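Local coordinates for CupA (Streptococcus pneumoniae, PDB 4F2E), which probably serves as a copper(I) chaperone in copper resistance, binding two copper(I) ions on a cupredoxin fold, at residues 37-42 against 53-58; 47-52 against 89-94. All blocks are in the same frame, centred on the assembly; numbering follows the deposited sequence. Where two conformers were deposited one is given.

Contact 1. Residues 37-42 against 53-58; sequences ARIVFD and IVFPDF
F41 and F55 reach the interior with similar first torsions, CG anti to the carbonyl carbon in each (chi1 -71° and -78°), and their rings come from opposite directions to meet rim to rim. F41 CZ sits at the F55 edge, near that ring's plane, 3.7 Å from F55 CE1. I53 takes another route: its CG1 branch is anti to the backbone N (chi1 -172°), which sets CG1 itself over one face of the F41 ring. The CH-pi contact is made by I53 CG1, 4.0 Å from the F41 ring centroid, while I53 CD1 extends past the rim, 3.7 Å from F41 CE2. This is the core of the cupredoxin beta sandwich: strands 37-42 and 53-55 face each other, running nearly antiparallel with their axes 11.0 Å apart; with no hydrogen bond between them, they meet through side chains. Two residues before F41, I39 sends CD1 obliquely to the F55 ring, 3.8 Å from F55 CE2. F84 of strand 80-86 packs its ring almost parallel to that of F55 and also touches I53. V18, V20 and V72 close in on F41 from neighbouring strands, and L64 touches both F41 and I53.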
loop_
_atom_site.group_PDB
_atom_site.type_symbol
_atom_site.label_atom_id
_atom_site.label_comp_id
_atom_site.label_asym_id
_atom_site.label_seq_id
_atom_site.Cartn_x
_atom_site.Cartn_y
_atom_site.Cartn_z
ATOM N N ALA A 37 2.975 6.718 -7.724
ATOM C CA ALA A 37 3.203 6.323 -6.338
ATOM C C ALA A 37 4.037 5.059 -6.198
ATOM O O ALA A 37 3.943 4.135 -7.009
ATOM C CB ALA A 37 1.871 6.158 -5.610
ATOM N N ARG A 38 4.861 5.052 -5.154
ATOM C CA ARG A 38 5.603 3.883 -4.716
ATOM C C ARG A 38 5.126 3.549 -3.314
ATOM O O ARG A 38 5.322 4.334 -2.381
ATOM C CB ARG A 38 7.103 4.181 -4.673
ATOM C CG ARG A 38 7.777 4.284 -6.027
ATOM C CD ARG A 38 9.178 4.871 -5.901
ATOM N NE ARG A 38 9.939 4.287 -4.798
ATOM C CZ ARG A 38 10.573 3.120 -4.852
ATOM N NH1 ARG A 38 10.532 2.392 -5.959
ATOM N NH2 ARG A 38 11.244 2.677 -3.795
ATOM N N ILE A 39 4.481 2.400 -3.165
ATOM C CA ILE A 39 4.065 1.930 -1.857
ATOM C C ILE A 39 4.972 0.759 -1.517
ATOM O O ILE A 39 4.855 -0.324 -2.091
ATOM C CB ILE A 39 2.579 1.532 -1.845
ATOM C CG1 ILE A 39 1.736 2.658 -2.454
ATOM C CG2 ILE A 39 2.117 1.229 -0.426
ATOM C CD1 ILE A 39 0.276 2.309 -2.648
ATOM N N VAL A 40 5.907 1.006 -0.608
ATOM C CA VAL A 40 6.986 0.072 -0.343
ATOM C C VAL A 40 6.639 -0.824 0.835
ATOM O O VAL A 40 6.623 -0.375 1.984
ATOM C CB VAL A 40 8.296 0.822 -0.048
ATOM C CG1 VAL A 40 9.449 -0.160 0.095
ATOM C CG2 VAL A 40 8.579 1.834 -1.150
ATOM N N PHE A 41 6.364 -2.092 0.547
ATOM C CA PHE A 41 6.026 -3.053 1.586
ATOM C C PHE A 41 7.268 -3.766 2.081
ATOM O O PHE A 41 7.950 -4.453 1.317
ATOM C CB PHE A 41 4.994 -4.060 1.077
ATOM C CG PHE A 41 3.631 -3.468 0.879
ATOM C CD1 PHE A 41 3.307 -2.821 -0.303
ATOM C CD2 PHE A 41 2.677 -3.540 1.883
ATOM C CE1 PHE A 41 2.059 -2.263 -0.483
ATOM C CE2 PHE A 41 1.425 -2.983 1.706
ATOM C CZ PHE A 41 1.114 -2.346 0.525
ATOM N N ASP A 42 7.561 -3.595 3.364
ATOM C CA ASP A 42 8.702 -4.252 3.979
ATOM C C ASP A 42 8.171 -5.397 4.824
ATOM O O ASP A 42 7.558 -5.167 5.867
ATOM C CB ASP A 42 9.474 -3.256 4.841
ATOM C CG ASP A 42 10.755 -3.835 5.397
ATOM O OD1 ASP A 42 11.255 -4.826 4.829
ATOM O OD2 ASP A 42 11.263 -3.293 6.400
ATOM N N ILE A 53 -0.080 -9.283 -1.490
ATOM C CA ILE A 53 -0.686 -7.970 -1.321
ATOM C C ILE A 53 -1.624 -7.719 -2.496
ATOM O O ILE A 53 -1.295 -8.041 -3.640
ATOM C CB ILE A 53 0.378 -6.847 -1.220
ATOM C CG1 ILE A 53 -0.271 -5.512 -0.843
ATOM C CG2 ILE A 53 1.166 -6.718 -2.524
ATOM C CD1 ILE A 53 -0.939 -5.513 0.522
ATOM N N VAL A 54 -2.793 -7.156 -2.206
ATOM C CA VAL A 54 -3.821 -6.930 -3.216
ATOM C C VAL A 54 -4.366 -5.504 -3.149
ATOM O O VAL A 54 -4.769 -5.038 -2.082
ATOM C CB VAL A 54 -5.001 -7.920 -3.047
ATOM C CG1 VAL A 54 -6.019 -7.746 -4.164
ATOM C CG2 VAL A 54 -4.501 -9.353 -3.013
ATOM N N PHE A 55 -4.347 -4.811 -4.288
ATOM C CA PHE A 55 -5.038 -3.536 -4.460
ATOM C C PHE A 55 -6.081 -3.771 -5.548
ATOM O O PHE A 55 -5.793 -3.592 -6.729
ATOM C CB PHE A 55 -4.067 -2.438 -4.906
ATOM C CG PHE A 55 -3.210 -1.884 -3.799
ATOM C CD1 PHE A 55 -2.185 -2.638 -3.252
ATOM C CD2 PHE A 55 -3.411 -0.591 -3.333
ATOM C CE1 PHE A 55 -1.388 -2.121 -2.241
ATOM C CE2 PHE A 55 -2.618 -0.073 -2.323
ATOM C CZ PHE A 55 -1.603 -0.837 -1.781
ATOM N N PRO A 56 -7.303 -4.158 -5.153
ATOM C CA PRO A 56 -8.302 -4.614 -6.127
ATOM C C PRO A 56 -8.740 -3.541 -7.125
ATOM O O PRO A 56 -9.108 -3.882 -8.249
ATOM C CB PRO A 56 -9.481 -5.048 -5.247
ATOM C CG PRO A 56 -9.307 -4.287 -3.979
ATOM C CD PRO A 56 -7.824 -4.169 -3.775
ATOM N N ASP A 57 -8.704 -2.273 -6.729
ATOM C CA ASP A 57 -9.112 -1.198 -7.631
ATOM C C ASP A 57 -8.094 -0.936 -8.728
ATOM O O ASP A 57 -8.422 -0.356 -9.764
ATOM C CB ASP A 57 -9.374 0.087 -6.850
ATOM C CG ASP A 57 -10.401 -0.102 -5.764
ATOM O OD1 ASP A 57 -10.023 -0.069 -4.577
ATOM O OD2 ASP A 57 -11.584 -0.306 -6.103
ATOM N N PHE A 58 -6.858 -1.367 -8.500
ATOM C CA PHE A 58 -5.767 -1.064 -9.416
ATOM C C PHE A 58 -5.246 -2.291 -10.160
ATOM O O PHE A 58 -4.330 -2.182 -10.972
ATOM C CB PHE A 58 -4.640 -0.349 -8.662
ATOM C CG PHE A 58 -5.057 0.972 -8.078
ATOM C CD1 PHE A 58 -4.904 2.141 -8.803
ATOM C CD2 PHE A 58 -5.622 1.042 -6.814
ATOM C CE1 PHE A 58 -5.300 3.359 -8.279
ATOM C CE2 PHE A 58 -6.021 2.258 -6.283
ATOM C CZ PHE A 58 -5.854 3.419 -7.017
#

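Contact 2. Residues 47-52 against 89-94; sequences SPCLDQ and NMMHGK. With CU1 (copper (I) ion), chain C; CU1 (copper (I) ion), chain B.
C49 and L50 meet M90 and M91 with no ring between them; the one aromatic ring in the two segments, the H92 imidazole, has N89 OD1 at its edge, in plane, within its own segment. What joins the two segments is sulfur and copper. C49 SG bridges both copper(I) ions, with a Cu-SG-Cu angle of about 91°. The copper of chain C also takes M90 SD at 2.3 Å, and the angle there between C49 SG and M90 SD is about 118°; M88 adds its sulfur. The copper of chain B lies 2.2 Å from C49 SG and 2.2 Å from C49 O, so C49 chelates it through a six-membered ring, and C86 SG is its further protein ligand. An ST turn, C49 N to S47 OG at 3.2 Å, shapes the backbone leading into C49. M91 contributes no sulfur to either metal: its CG packs 3.7 Å from L50 CD2, the two side chains crossing at about a right angle beside Y24. One thiolate shared by two ions, with thioether sulfur on one and a second cysteine on the other, makes a soft, sulfur-rich site well matched to copper(I), and its two unlike ligand sets would probably hold their ions with different affinity.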
loop_
_atom_site.group_PDB
_atom_site.type_symbol
_atom_site.label_atom_id
_atom_site.label_comp_id
_atom_site.label_asym_id
_atom_site.label_seq_id
_atom_site.Cartn_x
_atom_site.Cartn_y
_atom_site.Cartn_z
ATOM N N SER A 47 4.056 -15.162 8.378
ATOM C CA SER A 47 2.775 -15.854 8.303
ATOM C C SER A 47 2.304 -15.987 6.863
ATOM O O SER A 47 2.299 -15.007 6.115
ATOM C CB SER A 47 1.708 -15.117 9.103
ATOM O OG SER A 47 0.443 -15.725 8.888
ATOM N N PRO A 48 1.896 -17.201 6.468
ATOM C CA PRO A 48 1.338 -17.396 5.124
ATOM C C PRO A 48 0.142 -16.484 4.852
ATOM O O PRO A 48 -0.157 -16.202 3.696
ATOM C CB PRO A 48 0.906 -18.866 5.138
ATOM C CG PRO A 48 1.829 -19.504 6.130
ATOM C CD PRO A 48 2.027 -18.472 7.203
ATOM N N CYS A 49 -0.526 -16.025 5.905
ATOM C CA CYS A 49 -1.637 -15.093 5.743
ATOM C C CYS A 49 -1.197 -13.836 4.985
ATOM O O CYS A 49 -2.003 -13.192 4.311
ATOM C CB CYS A 49 -2.214 -14.716 7.112
ATOM S SG CYS A 49 -3.769 -13.779 7.077
ATOM N N LEU A 50 0.087 -13.500 5.088
ATOM C CA LEU A 50 0.604 -12.251 4.528
ATOM C C LEU A 50 1.470 -12.445 3.276
ATOM O O LEU A 50 2.256 -11.569 2.914
ATOM C CB LEU A 50 1.366 -11.476 5.608
ATOM C CG LEU A 50 0.488 -11.015 6.776
ATOM C CD1 LEU A 50 1.330 -10.657 7.993
ATOM C CD2 LEU A 50 -0.389 -9.840 6.360
ATOM N N ASP A 51 1.301 -13.583 2.607
ATOM C CA ASP A 51 2.107 -13.920 1.432
ATOM C C ASP A 51 1.874 -13.006 0.232
ATOM O O ASP A 51 2.767 -12.819 -0.596
ATOM C CB ASP A 51 1.872 -15.371 1.011
ATOM C CG ASP A 51 2.650 -16.357 1.854
ATOM O OD1 ASP A 51 3.540 -15.924 2.613
ATOM O OD2 ASP A 51 2.379 -17.570 1.742
ATOM N N GLN A 52 0.671 -12.449 0.125
ATOM C CA GLN A 52 0.337 -11.611 -1.019
ATOM C C GLN A 52 -0.241 -10.266 -0.610
ATOM O O GLN A 52 -0.807 -10.121 0.477
ATOM C CB GLN A 52 -0.643 -12.328 -1.947
ATOM C CG GLN A 52 -0.059 -13.546 -2.633
ATOM C CD GLN A 52 -0.743 -14.830 -2.222
ATOM O OE1 GLN A 52 -1.966 -14.882 -2.093
ATOM N NE2 GLN A 52 0.046 -15.878 -2.011
ATOM N N ASN A 89 -7.847 -11.583 1.980
ATOM C CA ASN A 89 -8.822 -10.578 2.398
ATOM C C ASN A 89 -9.085 -10.670 3.902
ATOM O O ASN A 89 -10.209 -10.474 4.356
ATOM C CB ASN A 89 -10.130 -10.725 1.608
ATOM C CG ASN A 89 -10.975 -9.461 1.623
ATOM O OD1 ASN A 89 -10.464 -8.358 1.817
ATOM N ND2 ASN A 89 -12.277 -9.618 1.405
ATOM N N MET A 90 -8.035 -10.970 4.667
ATOM C CA MET A 90 -8.131 -11.070 6.125
ATOM C C MET A 90 -7.482 -9.883 6.828
ATOM O O MET A 90 -7.966 -9.431 7.867
ATOM C CB MET A 90 -7.472 -12.357 6.628
ATOM C CG MET A 90 -8.264 -13.626 6.345
ATOM S SD MET A 90 -7.449 -15.132 6.929
ATOM C CE MET A 90 -7.368 -14.814 8.687
ATOM N N MET A 91 -6.373 -9.404 6.269
ATOM C CA MET A 91 -5.665 -8.243 6.798
ATOM C C MET A 91 -5.885 -7.074 5.850
ATOM O O MET A 91 -5.807 -7.245 4.634
ATOM C CB MET A 91 -4.172 -8.539 6.893
ATOM C CG MET A 91 -3.837 -9.809 7.650
ATOM S SD MET A 91 -3.661 -9.517 9.414
ATOM C CE MET A 91 -5.363 -9.401 9.935
ATOM N N HIS A 92 -6.132 -5.885 6.400
ATOM C CA HIS A 92 -6.633 -4.772 5.596
ATOM C C HIS A 92 -5.918 -3.442 5.789
ATOM O O HIS A 92 -5.325 -3.175 6.834
ATOM C CB HIS A 92 -8.121 -4.562 5.875
ATOM C CG HIS A 92 -8.935 -5.811 5.761
ATOM N ND1 HIS A 92 -9.432 -6.267 4.559
ATOM C CD2 HIS A 92 -9.336 -6.702 6.698
ATOM C CE1 HIS A 92 -10.109 -7.384 4.762
ATOM N NE2 HIS A 92 -10.063 -7.671 6.050
ATOM N N GLY A 93 -6.008 -2.610 4.758
ATOM C CA GLY A 93 -5.553 -1.235 4.808
ATOM C C GLY A 93 -6.473 -0.365 3.971
ATOM O O GLY A 93 -7.277 -0.868 3.183
ATOM N N LYS A 94 -6.361 0.945 4.149
ATOM C CA LYS A 94 -7.148 1.892 3.373
ATOM C C LYS A 94 -6.239 2.965 2.807
ATOM O O LYS A 94 -5.372 3.495 3.506
ATOM C CB LYS A 94 -8.238 2.516 4.229
HETATM CU CU CU1 C . -5.225 -15.307 6.293
HETATM CU CU CU1 B . -3.924 -12.637 5.254
#

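How the contacts relate
Contact 1 and contact 2 lie about 12 Å apart, centre to centre, within the one cupredoxin-like domain. Their segments alternate along the chain, 37-42, 47-52, 53-58 and 89-94, and 47-52 runs straight into 53-58, so strand 52-55 starts in contact 2 and continues into contact 1. Contact 1 is buried near the middle of the chain; contact 2 sits at one end of the sandwich, where loops carry the metals. Strand 80-86 links them again, lending F84 to the buried core and C86 to a copper. The side chain of I53 is about 9 Å from a copper ion, so the two-copper site lies close to the hydrophobic core, at the loop end of the sandwich.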